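Local coordinates for protein nicastrin (Dictyostelium purpureum, PDB 4R12) that probably serves as an essential subunit of the gamma-secretase complex, which cleaves integral membrane proteins such as Notch receptors within the membrane, at residues Asp67-Leu72 and Ala171-Phe176; Asp302-Asp307 and Ser492-Leu497; Thr378-Ser383 and Val397-Asp402; Pro460-Ser465 and Thr502-Arg507; Phe469-Lys474 and Cys533-Cys538. One frame throughout, in Å; residues are numbered along the deposited sequence.

Contacts 4 and 5 form the one directly joined pair, their centres about 15 Å apart: Arg507, on the helical segment of contact 4, reaches the hairpin of contact 5 through probable hydrogen bonds from Arg507 NH2 to Cys533 O (2.8 Å) and from Tyr534 OH to Arg507 O (2.7 Å). A calcium ion lies about 10 Å from the Tyr534 side chain. Contact 2 is a surface contact coming within about 6 Å of contact 4, nearest atoms, without touching. Contact 3 is buried in the large lobe, whereas contact 1 belongs to the small lobe; their centres are about 41 Å apart, on opposite sides of the chain's centre.

Contact 1. Residues Asp67-Leu72 and Ala171-Phe176; sequences DIIVVL and AELDSF
Ile69 and Leu173 lie alongside each other, pointing opposite ways, and their branches meet at Ile69 CG2 and Leu173 CD1, 4.0 Å apart. The two branches of Ile69 have separate partners. With chi1 at -56°, CG2 stands opposite the backbone N and serves Leu173, while CG1 lies beside that N and passes close to the backbone of Ala171; the nearest atoms there are Ile69 CG1 and Ala171 O, at 3.7 Å. The Ala171 methyl also points to the same side, its CB 4.7 Å from Ile69 CG1, a looser approach. On the Leu173 side chain it is CD1 that faces the isoleucine, the other methyl, CD2, being turned farther off. Ala171 and Leu173, two residues apart on one strand, thus present side chains from the same strand face, and Ile69 lies against both. Glu172, between them, points the other way. No hydrogen bond crosses the contact, and the three touching residues are buried, so this is apolar core packing within the small lobe. The strands do not pair directly: strand 43-50 intervenes, parallel to 67-72 and antiparallel to 169-174, and Ile69 makes its backbone hydrogen bonds to Ile46 and Tyr48 of that strand. Farther out, strand 90-96 pairs in parallel with 67-72, and Ile69 also touches its Glu92 and Ile95, while strand 581-586, near the end of the chain, runs antiparallel to 169-174, where Ala171 packs on Val584 and Leu173 on Leu582.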
# COMPACT_ATOMS: atom_id res chain seq x y z
N ASP A 67 -27.23 -7.34 24.56
CA ASP A 67 -26.19 -6.70 23.77
C ASP A 67 -24.77 -7.12 24.19
O ASP A 67 -24.36 -6.89 25.32
CB ASP A 67 -26.34 -5.18 23.86
CG ASP A 67 -27.72 -4.70 23.42
OD1 ASP A 67 -28.31 -5.35 22.52
OD2 ASP A 67 -28.22 -3.69 23.97
N ILE A 68 -24.04 -7.74 23.26
CA ILE A 68 -22.70 -8.24 23.56
C ILE A 68 -21.63 -7.68 22.61
O ILE A 68 -21.80 -7.73 21.39
CB ILE A 68 -22.67 -9.79 23.47
CG1 ILE A 68 -23.66 -10.40 24.47
CG2 ILE A 68 -21.25 -10.32 23.72
CD1 ILE A 68 -23.85 -11.90 24.31
N ILE A 69 -20.55 -7.14 23.19
CA ILE A 69 -19.33 -6.83 22.45
C ILE A 69 -18.31 -7.95 22.66
O ILE A 69 -17.75 -8.09 23.75
CB ILE A 69 -18.68 -5.50 22.90
CG1 ILE A 69 -19.67 -4.34 22.76
CG2 ILE A 69 -17.39 -5.23 22.10
CD1 ILE A 69 -20.21 -4.16 21.37
N VAL A 70 -18.08 -8.75 21.63
CA VAL A 70 -17.13 -9.85 21.71
C VAL A 70 -15.70 -9.36 21.61
O VAL A 70 -15.34 -8.62 20.69
CB VAL A 70 -17.39 -10.89 20.60
CG1 VAL A 70 -16.35 -12.02 20.67
CG2 VAL A 70 -18.79 -11.46 20.71
N VAL A 71 -14.88 -9.76 22.58
CA VAL A 71 -13.45 -9.47 22.56
C VAL A 71 -12.72 -10.72 22.10
O VAL A 71 -12.85 -11.78 22.71
CB VAL A 71 -12.94 -9.05 23.95
CG1 VAL A 71 -11.46 -8.71 23.89
CG2 VAL A 71 -13.75 -7.86 24.47
N LEU A 72 -11.96 -10.60 21.02
CA LEU A 72 -11.30 -11.77 20.42
C LEU A 72 -9.79 -11.76 20.59
O LEU A 72 -9.13 -10.81 20.16
CB LEU A 72 -11.63 -11.86 18.93
CG LEU A 72 -13.05 -12.21 18.50
CD1 LEU A 72 -13.17 -12.09 16.99
CD2 LEU A 72 -13.38 -13.61 18.95
N ALA A 171 -18.52 -1.84 26.62
CA ALA A 171 -17.89 -0.88 25.73
C ALA A 171 -18.86 -0.35 24.68
O ALA A 171 -19.87 -0.97 24.39
CB ALA A 171 -16.67 -1.49 25.04
N GLU A 172 -18.53 0.81 24.13
CA GLU A 172 -19.26 1.35 22.99
C GLU A 172 -18.32 1.63 21.83
O GLU A 172 -17.27 2.25 22.00
CB GLU A 172 -20.03 2.63 23.37
CG GLU A 172 -20.59 3.37 22.17
CD GLU A 172 -21.46 4.56 22.56
OE1 GLU A 172 -22.13 4.48 23.60
OE2 GLU A 172 -21.47 5.56 21.82
N LEU A 173 -18.71 1.15 20.66
CA LEU A 173 -17.97 1.36 19.43
C LEU A 173 -18.73 2.30 18.47
O LEU A 173 -19.83 1.97 18.00
CB LEU A 173 -17.68 0.02 18.73
CG LEU A 173 -16.66 -0.97 19.30
CD1 LEU A 173 -17.00 -1.45 20.71
CD2 LEU A 173 -16.48 -2.17 18.35
N ASP A 174 -18.14 3.45 18.19
CA ASP A 174 -18.70 4.42 17.25
C ASP A 174 -17.90 4.43 15.95
O ASP A 174 -16.73 4.81 15.93
CB ASP A 174 -18.69 5.84 17.83
CG ASP A 174 -19.41 5.93 19.15
OD1 ASP A 174 -20.53 5.38 19.25
OD2 ASP A 174 -18.87 6.55 20.09
N SER A 175 -18.54 4.01 14.86
CA SER A 175 -17.93 4.08 13.54
C SER A 175 -19.02 4.06 12.49
O SER A 175 -19.12 3.12 11.70
CB SER A 175 -16.93 2.93 13.32
OG SER A 175 -17.58 1.66 13.35
N PHE A 176 -19.85 5.10 12.49
CA PHE A 176 -20.96 5.17 11.55
C PHE A 176 -20.51 5.55 10.15
O PHE A 176 -19.96 6.63 9.94
CB PHE A 176 -22.02 6.17 12.01
CG PHE A 176 -23.17 6.28 11.04
CD1 PHE A 176 -24.07 5.23 10.91
CD2 PHE A 176 -23.31 7.39 10.22
CE1 PHE A 176 -25.12 5.30 10.01
CE2 PHE A 176 -24.36 7.47 9.31
CZ PHE A 176 -25.26 6.43 9.20

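Contact 2. Residues Asp302-Asp307 and Ser492-Leu497; sequences DPPRAD and SLTTTL
A type I beta turn from Ser492 to Thr495, doubled by an ST turn at Ser492, brings its two central residues, Leu493 and Thr494, against the ring of Pro304. The proline belongs to the irregular loop that precedes helix 309-313 in the large lobe, just after the cis peptide bond between Asp302 and Pro303. Its CG is 3.6 Å from Leu493 CB, the closest approach between the segments, with the two side chains crossing at about a right angle. Next to it, Thr494 CG2 lies 3.9 Å from Pro304 CB; the methyl, not the hydroxyl, meets the ring because it lies opposite the carbonyl carbon, beside the backbone N. Within the turn, Ser492 OG accepts from Thr494 N and is also hydrogen-bonded to Thr495 OG1, so the serine hydroxyl ties together a turn whose own backbone bond, from Thr495 N to Ser492 O, is weak. Leu493 continues onto Leu549 and Asn547 and so connects the turn with strand 542-548. On the other segment, Arg305 folds back to give its NH1 to Pro304 O, the oxygen lying in the guanidinium plane but the donor well above the carbonyl plane, while its NE forms a salt bridge with Asp284. The same Pro304 O is gripped a second time, by a water 3.0 Å away that also donates to Leu493 O at 2.8 Å.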
# COMPACT_ATOMS: atom_id res chain seq x y z
N ASP A 302 -7.87 22.07 -18.07
CA ASP A 302 -8.90 21.21 -18.62
C ASP A 302 -8.35 20.26 -19.69
O ASP A 302 -7.92 20.71 -20.75
CB ASP A 302 -10.03 22.06 -19.20
CG ASP A 302 -11.18 21.22 -19.70
OD1 ASP A 302 -11.34 20.09 -19.19
OD2 ASP A 302 -11.90 21.68 -20.61
N PRO A 303 -8.33 18.95 -19.40
CA PRO A 303 -8.70 18.35 -18.11
C PRO A 303 -7.63 18.63 -17.05
O PRO A 303 -6.48 18.84 -17.40
CB PRO A 303 -8.80 16.86 -18.42
CG PRO A 303 -7.90 16.66 -19.59
CD PRO A 303 -7.90 17.93 -20.38
N PRO A 304 -8.02 18.65 -15.78
CA PRO A 304 -7.07 19.07 -14.74
C PRO A 304 -5.93 18.09 -14.53
O PRO A 304 -6.14 16.90 -14.30
CB PRO A 304 -7.95 19.18 -13.48
CG PRO A 304 -9.18 18.42 -13.79
CD PRO A 304 -9.39 18.49 -15.26
N ARG A 305 -4.71 18.62 -14.64
CA ARG A 305 -3.49 17.94 -14.21
C ARG A 305 -2.59 18.97 -13.53
O ARG A 305 -2.29 20.03 -14.08
CB ARG A 305 -2.75 17.31 -15.40
CG ARG A 305 -3.57 16.29 -16.18
CD ARG A 305 -3.80 15.01 -15.40
NE ARG A 305 -4.32 13.96 -16.27
CZ ARG A 305 -5.61 13.80 -16.54
NH1 ARG A 305 -6.51 14.61 -16.00
NH2 ARG A 305 -6.01 12.83 -17.36
N ALA A 306 -2.16 18.65 -12.32
CA ALA A 306 -1.37 19.59 -11.53
C ALA A 306 0.09 19.68 -11.99
O ALA A 306 0.83 20.55 -11.54
CB ALA A 306 -1.44 19.20 -10.06
N ASP A 307 0.50 18.78 -12.89
CA ASP A 307 1.91 18.70 -13.29
C ASP A 307 2.02 18.02 -14.65
O ASP A 307 1.60 16.87 -14.82
CB ASP A 307 2.71 17.94 -12.23
CG ASP A 307 4.22 18.09 -12.39
OD1 ASP A 307 4.68 18.44 -13.50
OD2 ASP A 307 4.94 17.85 -11.40
N SER A 492 -12.81 15.72 -5.85
CA SER A 492 -12.90 15.99 -7.29
C SER A 492 -11.51 15.87 -7.91
O SER A 492 -10.54 15.60 -7.22
CB SER A 492 -13.46 17.39 -7.55
OG SER A 492 -12.47 18.37 -7.33
N LEU A 493 -11.41 16.10 -9.22
CA LEU A 493 -10.12 16.07 -9.88
C LEU A 493 -9.25 17.28 -9.52
O LEU A 493 -8.05 17.30 -9.78
CB LEU A 493 -10.31 15.99 -11.40
CG LEU A 493 -10.77 14.62 -11.89
CD1 LEU A 493 -11.22 14.67 -13.35
CD2 LEU A 493 -9.64 13.59 -11.70
N THR A 494 -9.86 18.29 -8.91
CA THR A 494 -9.14 19.49 -8.53
C THR A 494 -8.99 19.62 -7.02
O THR A 494 -8.45 20.60 -6.51
CB THR A 494 -9.84 20.74 -9.08
OG1 THR A 494 -11.08 20.92 -8.40
CG2 THR A 494 -10.12 20.55 -10.56
N THR A 495 -9.47 18.62 -6.29
CA THR A 495 -9.33 18.63 -4.84
C THR A 495 -8.76 17.31 -4.37
O THR A 495 -9.45 16.54 -3.69
CB THR A 495 -10.67 18.90 -4.13
OG1 THR A 495 -11.64 17.93 -4.54
CG2 THR A 495 -11.18 20.29 -4.45
N THR A 496 -7.50 17.04 -4.71
CA THR A 496 -6.85 15.77 -4.39
C THR A 496 -6.44 15.70 -2.93
O THR A 496 -6.17 16.72 -2.30
CB THR A 496 -5.60 15.52 -5.26
OG1 THR A 496 -4.68 16.61 -5.10
CG2 THR A 496 -5.98 15.38 -6.74
N LEU A 497 -6.40 14.48 -2.41
CA LEU A 497 -6.05 14.23 -1.02
C LEU A 497 -4.94 13.20 -0.94
O LEU A 497 -4.89 12.28 -1.77
CB LEU A 497 -7.27 13.72 -0.24
CG LEU A 497 -8.50 14.61 -0.15
CD1 LEU A 497 -9.67 13.82 0.44
CD2 LEU A 497 -8.20 15.86 0.67
O HOH W 1 -6.16 16.04 -11.39

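Contact 3. Residues Thr378-Ser383 and Val397-Asp402; sequences TELPPS and VVVITD
Strand 397-401 of the nicastrin large lobe, whose fold is related to the zinc exopeptidases, is packed on one face by the loop 378-383 that leads into helix 385-389. The closer part of the contact is at Ser383 and Val399. Both valine methyls meet the serine, CG2 lying 4.0 Å from Ser383 OG and CG1 4.1 Å from Ser383 CB. With chi1 at 55°, the serine hydroxyl sits between its own backbone N and carbonyl carbon and donates to Pro381 O, closing a small turn across the Pro381-Pro382 pair. Without that hydroxyl, as in an alanine here, Pro381 O would probably lose this donor and the loop would be freer to shift against Val399. Packing is looser earlier in the loop: Leu380 CD1 is 4.4 Å from Val399 CG2, and Pro381 CG is 4.3 Å from Thr401 CG2. The threonine turns its methyl to the proline and commits its hydroxyl to His345 NE2 and His403 N. Toward solvent the loop leaves the strand, with Thr378 exposed and Glu379 only partly covered, its OE1 hydrogen-bonded to Ser123 OG. The buried Leu380 is tied to the small lobe separately, through its N to Tyr120 OH. In the serine bond, Ser383 OG sits 3.0 Å from Pro381 O, tilted 23° from the carbonyl plane.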
# COMPACT_ATOMS: atom_id res chain seq x y z
N THR A 378 3.78 -20.20 -15.64
CA THR A 378 3.68 -19.69 -17.00
C THR A 378 2.78 -18.46 -17.10
O THR A 378 2.50 -17.98 -18.21
CB THR A 378 3.16 -20.76 -17.96
OG1 THR A 378 1.98 -21.36 -17.43
CG2 THR A 378 4.22 -21.83 -18.14
N GLU A 379 2.30 -17.99 -15.95
CA GLU A 379 1.60 -16.72 -15.84
C GLU A 379 2.36 -15.83 -14.86
O GLU A 379 2.86 -16.31 -13.84
CB GLU A 379 0.16 -16.92 -15.34
CG GLU A 379 -0.73 -17.76 -16.24
CD GLU A 379 -2.17 -17.82 -15.72
OE1 GLU A 379 -2.47 -17.14 -14.71
OE2 GLU A 379 -2.99 -18.54 -16.32
N LEU A 380 2.50 -14.55 -15.18
CA LEU A 380 3.02 -13.59 -14.21
C LEU A 380 2.11 -13.53 -12.98
O LEU A 380 0.91 -13.74 -13.10
CB LEU A 380 3.13 -12.19 -14.81
CG LEU A 380 4.22 -11.84 -15.82
CD1 LEU A 380 4.18 -10.35 -16.00
CD2 LEU A 380 5.61 -12.27 -15.33
N PRO A 381 2.69 -13.27 -11.80
CA PRO A 381 1.87 -13.04 -10.60
C PRO A 381 1.23 -11.66 -10.68
O PRO A 381 1.65 -10.87 -11.53
CB PRO A 381 2.90 -13.10 -9.47
CG PRO A 381 4.17 -12.62 -10.09
CD PRO A 381 4.13 -13.13 -11.53
N PRO A 382 0.23 -11.38 -9.84
CA PRO A 382 -0.36 -10.03 -9.82
C PRO A 382 0.73 -8.98 -9.67
O PRO A 382 1.49 -9.02 -8.71
CB PRO A 382 -1.27 -10.05 -8.59
CG PRO A 382 -1.56 -11.47 -8.33
CD PRO A 382 -0.36 -12.25 -8.80
N SER A 383 0.82 -8.07 -10.64
CA SER A 383 1.91 -7.10 -10.65
C SER A 383 1.55 -5.91 -11.52
O SER A 383 0.76 -6.03 -12.46
CB SER A 383 3.20 -7.74 -11.16
OG SER A 383 3.00 -8.32 -12.44
N VAL A 397 10.50 -7.33 -19.50
CA VAL A 397 9.87 -7.05 -18.22
C VAL A 397 10.32 -8.10 -17.22
O VAL A 397 10.24 -9.30 -17.49
CB VAL A 397 8.34 -7.07 -18.34
CG1 VAL A 397 7.70 -6.92 -16.96
CG2 VAL A 397 7.86 -5.96 -19.29
N VAL A 398 10.84 -7.64 -16.09
CA VAL A 398 11.30 -8.54 -15.04
C VAL A 398 10.62 -8.16 -13.74
O VAL A 398 10.83 -7.06 -13.22
CB VAL A 398 12.82 -8.48 -14.84
CG1 VAL A 398 13.24 -9.44 -13.74
CG2 VAL A 398 13.56 -8.80 -16.16
N VAL A 399 9.78 -9.06 -13.25
CA VAL A 399 9.16 -8.89 -11.95
C VAL A 399 9.95 -9.72 -10.94
O VAL A 399 10.08 -10.93 -11.08
CB VAL A 399 7.68 -9.32 -11.98
CG1 VAL A 399 7.02 -9.08 -10.63
CG2 VAL A 399 6.93 -8.56 -13.08
N ILE A 400 10.50 -9.05 -9.94
CA ILE A 400 11.30 -9.73 -8.92
C ILE A 400 10.46 -9.98 -7.66
O ILE A 400 9.92 -9.04 -7.09
CB ILE A 400 12.54 -8.88 -8.54
CG1 ILE A 400 13.36 -8.53 -9.79
CG2 ILE A 400 13.38 -9.61 -7.50
CD1 ILE A 400 14.66 -7.74 -9.50
N THR A 401 10.34 -11.24 -7.25
CA THR A 401 9.55 -11.60 -6.07
C THR A 401 10.30 -12.59 -5.19
O THR A 401 11.38 -13.06 -5.56
CB THR A 401 8.18 -12.26 -6.45
OG1 THR A 401 8.38 -13.66 -6.73
CG2 THR A 401 7.54 -11.60 -7.66
N ASP A 402 9.71 -12.93 -4.05
CA ASP A 402 10.30 -13.90 -3.14
C ASP A 402 9.60 -15.26 -3.21
O ASP A 402 9.70 -16.07 -2.28
CB ASP A 402 10.29 -13.39 -1.70
CG ASP A 402 8.92 -12.99 -1.22
OD1 ASP A 402 7.91 -13.38 -1.86
OD2 ASP A 402 8.85 -12.26 -0.21

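Contact 4. Residues Pro460-Ser465 and Thr502-Arg507; sequences PCFTSS and TKLIHR
Phe462, its CG opposite the carbonyl carbon (chi1 -77°), extends from its helix toward Leu504 and Ile505, and a chi2 of 11° sets the plane in which the ring meets them. Leu504 answers with CG opposite its backbone N (chi1 177°), which carries CD2 out to the ring edge: this methyl is 3.8 Å from Phe462 CE1 and lies near the ring plane. Ile505 leaves its own helix to one side, but its CG1 swings round to the far end of the same ring, 3.9 Å from both Phe462 CE2 and CZ. The ring thus meets two consecutive residues, Leu504 at its edge and Ile505 at CE2 and CZ, crossing each side chain at a slant. Here the last turn of helix 452-463 faces helix 500-512 largely through this one ring, with the backbones far apart: the closest CA atoms, those of Phe462 and Ile505, are 10.1 Å from each other. The ring also lies against Thr241, Val242 and Leu245 of helix 234-252 and makes an edge-to-face contact with Phe484, while Ile505 packs on Phe221 and on Ile200 of strand 192-203. At the helix end, Pro460 O accepts from Ser464 N and Ser465 N, 2.9 and 3.0 Å away. Next to Phe462, Cys461 is tied by a disulfide to Cys468 in the loop that follows.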
# COMPACT_ATOMS: atom_id res chain seq x y z
N PRO A 460 13.15 0.67 9.76
CA PRO A 460 12.18 0.69 10.86
C PRO A 460 11.11 1.76 10.69
O PRO A 460 9.99 1.57 11.18
CB PRO A 460 13.02 0.98 12.11
CG PRO A 460 14.38 1.27 11.66
CD PRO A 460 14.49 1.14 10.19
N CYS A 461 11.44 2.87 10.02
CA CYS A 461 10.44 3.91 9.78
C CYS A 461 9.22 3.40 8.98
O CYS A 461 8.09 3.76 9.29
CB CYS A 461 11.07 5.10 9.04
SG CYS A 461 9.96 6.50 8.84
N PHE A 462 9.45 2.57 7.96
CA PHE A 462 8.32 2.10 7.16
C PHE A 462 7.79 0.73 7.57
O PHE A 462 6.74 0.32 7.09
CB PHE A 462 8.70 2.08 5.67
CG PHE A 462 8.70 3.44 5.00
CD1 PHE A 462 8.60 4.60 5.74
CD2 PHE A 462 8.77 3.55 3.61
CE1 PHE A 462 8.57 5.86 5.12
CE2 PHE A 462 8.76 4.80 2.97
CZ PHE A 462 8.65 5.96 3.75
N THR A 463 8.47 0.02 8.48
CA THR A 463 7.97 -1.30 8.88
C THR A 463 7.58 -1.40 10.35
O THR A 463 7.04 -2.43 10.77
CB THR A 463 9.00 -2.43 8.57
OG1 THR A 463 10.19 -2.25 9.34
CG2 THR A 463 9.35 -2.44 7.11
N SER A 464 7.87 -0.35 11.14
CA SER A 464 7.56 -0.36 12.58
C SER A 464 6.93 0.92 13.11
O SER A 464 5.91 0.89 13.80
CB SER A 464 8.84 -0.62 13.40
OG SER A 464 9.16 -2.00 13.42
N SER A 465 7.58 2.06 12.86
CA SER A 465 7.18 3.32 13.50
C SER A 465 7.61 4.49 12.62
O SER A 465 8.80 4.76 12.47
CB SER A 465 7.79 3.44 14.90
OG SER A 465 7.32 4.61 15.55
N THR A 502 2.07 9.04 1.77
CA THR A 502 2.32 9.49 0.40
C THR A 502 3.12 10.79 0.35
O THR A 502 4.06 10.91 -0.42
CB THR A 502 1.00 9.68 -0.39
OG1 THR A 502 0.37 8.41 -0.55
CG2 THR A 502 1.26 10.25 -1.77
N LYS A 503 2.73 11.76 1.17
CA LYS A 503 3.47 13.02 1.22
C LYS A 503 4.93 12.80 1.64
O LYS A 503 5.85 13.41 1.06
CB LYS A 503 2.80 13.98 2.18
CG LYS A 503 1.39 14.38 1.76
CD LYS A 503 0.77 15.34 2.77
CE LYS A 503 -0.40 16.08 2.14
NZ LYS A 503 -1.70 15.79 2.80
N LEU A 504 5.15 11.94 2.63
CA LEU A 504 6.51 11.62 3.06
C LEU A 504 7.33 10.97 1.95
O LEU A 504 8.48 11.39 1.67
CB LEU A 504 6.50 10.71 4.29
CG LEU A 504 7.86 10.24 4.82
CD1 LEU A 504 8.81 11.42 5.06
CD2 LEU A 504 7.71 9.43 6.10
N ILE A 505 6.78 9.94 1.30
CA ILE A 505 7.49 9.32 0.18
C ILE A 505 7.81 10.37 -0.90
O ILE A 505 8.92 10.44 -1.41
CB ILE A 505 6.69 8.14 -0.43
CG1 ILE A 505 6.61 6.97 0.55
CG2 ILE A 505 7.31 7.68 -1.73
CD1 ILE A 505 5.65 5.85 0.08
N HIS A 506 6.83 11.21 -1.22
CA HIS A 506 7.04 12.28 -2.20
C HIS A 506 8.19 13.23 -1.79
O HIS A 506 9.12 13.47 -2.56
CB HIS A 506 5.74 13.07 -2.40
CG HIS A 506 5.88 14.25 -3.30
ND1 HIS A 506 5.23 15.44 -3.07
CD2 HIS A 506 6.56 14.42 -4.46
CE1 HIS A 506 5.52 16.30 -4.03
NE2 HIS A 506 6.33 15.71 -4.89
N ARG A 507 8.11 13.78 -0.59
CA ARG A 507 9.10 14.77 -0.17
C ARG A 507 10.49 14.16 -0.00
O ARG A 507 11.51 14.80 -0.29
CB ARG A 507 8.66 15.45 1.12
CG ARG A 507 7.33 16.19 1.07
CD ARG A 507 7.47 17.65 0.69
NE ARG A 507 8.30 18.41 1.63
CZ ARG A 507 8.67 19.67 1.42
NH1 ARG A 507 8.29 20.29 0.31
NH2 ARG A 507 9.43 20.30 2.31

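Contact 5. Residues Phe469-Lys474 and Cys533-Cys538; sequences FNILMK and CYSGQC
Leu472 meets Tyr534 at the edge of the phenol ring: its CD2 methyl lies near the ring plane, 3.8 Å from Tyr534 CD2 and 4.0 Å from CE2, the two side chains crossing at an angle. In both residues CG stands opposite the carbonyl carbon (chi1 -53° in Leu472, -71° in Tyr534), and a chi2 of 179° extends CD1 of the leucine and leaves its other branch, CD2, turned to the ring edge. Tyr534 opens a type I' turn to Gln537, the tip of a beta hairpin. Ser535 and Gly536 both have positive phi there, and a CB on Gly536 would collide with the carbonyl oxygen of Ser535. Ser535 OG is 4.0 Å from Ile471 O; a water that donates to Ile471 O at 3.0 Å lies between them, its very short approach to Ser535 OG leaving the bridge doubtful. The phenol OH is bonded to Arg507 O, and the Arg507 guanidinium makes a cation-pi contact with the ring. The 3-10 segment 470-472 packs between the hairpin and helix 500-512, where Leu472 touches Leu508, while strand 536-540 joins 516-522 in a small antiparallel sheet cross-linked by the Cys533-Cys522 disulfide.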
# COMPACT_ATOMS: atom_id res chain seq x y z
N PHE A 469 12.49 11.36 9.29
CA PHE A 469 12.51 12.45 8.31
C PHE A 469 11.37 13.44 8.44
O PHE A 469 10.94 14.04 7.45
CB PHE A 469 12.53 11.88 6.89
CG PHE A 469 13.75 11.08 6.60
CD1 PHE A 469 15.01 11.65 6.75
CD2 PHE A 469 13.66 9.75 6.23
CE1 PHE A 469 16.16 10.91 6.50
CE2 PHE A 469 14.79 9.01 5.97
CZ PHE A 469 16.05 9.59 6.12
N ASN A 470 10.90 13.64 9.66
CA ASN A 470 9.81 14.58 9.84
C ASN A 470 10.27 16.01 9.56
O ASN A 470 9.44 16.88 9.32
CB ASN A 470 9.22 14.46 11.24
CG ASN A 470 7.92 15.22 11.39
OD1 ASN A 470 7.87 16.24 12.06
ND2 ASN A 470 6.86 14.71 10.76
N ILE A 471 11.59 16.23 9.56
CA ILE A 471 12.16 17.53 9.20
C ILE A 471 11.75 17.93 7.77
O ILE A 471 11.75 19.12 7.44
CB ILE A 471 13.70 17.55 9.31
CG1 ILE A 471 14.23 18.99 9.31
CG2 ILE A 471 14.35 16.72 8.21
CD1 ILE A 471 15.72 19.10 9.63
N LEU A 472 11.39 16.95 6.95
CA LEU A 472 10.95 17.22 5.59
C LEU A 472 9.46 17.55 5.53
O LEU A 472 8.96 17.98 4.48
CB LEU A 472 11.25 16.02 4.66
CG LEU A 472 12.66 15.44 4.59
CD1 LEU A 472 12.66 14.25 3.62
CD2 LEU A 472 13.68 16.49 4.15
N MET A 473 8.75 17.33 6.64
CA MET A 473 7.29 17.48 6.67
C MET A 473 6.80 18.74 7.38
O MET A 473 7.50 19.34 8.20
CB MET A 473 6.64 16.27 7.36
CG MET A 473 6.99 14.90 6.78
SD MET A 473 6.30 14.67 5.13
CE MET A 473 7.78 15.03 4.30
N LYS A 474 5.55 19.10 7.08
CA LYS A 474 4.91 20.26 7.70
C LYS A 474 3.99 19.85 8.86
O LYS A 474 3.48 20.68 9.59
CB LYS A 474 4.11 21.06 6.66
CG LYS A 474 4.88 21.37 5.38
CD LYS A 474 5.92 22.47 5.60
CE LYS A 474 5.25 23.82 5.83
NZ LYS A 474 6.21 24.93 6.15
N CYS A 533 9.91 24.12 -1.32
CA CYS A 533 10.60 24.68 -0.18
C CYS A 533 10.91 23.63 0.89
O CYS A 533 10.02 22.92 1.39
CB CYS A 533 9.77 25.81 0.42
SG CYS A 533 10.65 26.64 1.77
N TYR A 534 12.19 23.53 1.24
CA TYR A 534 12.65 22.70 2.34
C TYR A 534 13.43 23.56 3.32
O TYR A 534 14.60 23.88 3.05
CB TYR A 534 13.55 21.56 1.85
CG TYR A 534 12.86 20.46 1.08
CD1 TYR A 534 12.46 20.65 -0.24
CD2 TYR A 534 12.67 19.21 1.65
CE1 TYR A 534 11.86 19.63 -0.95
CE2 TYR A 534 12.08 18.18 0.95
CZ TYR A 534 11.68 18.40 -0.35
OH TYR A 534 11.08 17.37 -1.04
N SER A 535 12.80 23.95 4.43
CA SER A 535 13.52 24.63 5.51
C SER A 535 14.34 25.83 5.02
O SER A 535 15.53 25.94 5.34
CB SER A 535 14.45 23.65 6.24
OG SER A 535 13.73 22.56 6.78
N GLY A 536 13.72 26.69 4.21
CA GLY A 536 14.39 27.88 3.70
C GLY A 536 15.21 27.69 2.43
O GLY A 536 15.79 28.66 1.92
N GLN A 537 15.28 26.46 1.93
CA GLN A 537 15.91 26.20 0.64
C GLN A 537 14.86 25.96 -0.43
O GLN A 537 13.89 25.24 -0.19
CB GLN A 537 16.83 24.97 0.71
CG GLN A 537 17.89 25.03 1.80
CD GLN A 537 19.09 25.87 1.41
OE1 GLN A 537 19.48 26.76 2.14
NE2 GLN A 537 19.67 25.59 0.25
N CYS A 538 15.06 26.57 -1.61
CA CYS A 538 14.31 26.15 -2.80
C CYS A 538 15.06 25.01 -3.46
O CYS A 538 16.21 25.16 -3.87
CB CYS A 538 14.11 27.32 -3.77
SG CYS A 538 12.88 28.49 -3.18
O HOH W 2 13.38 20.48 5.35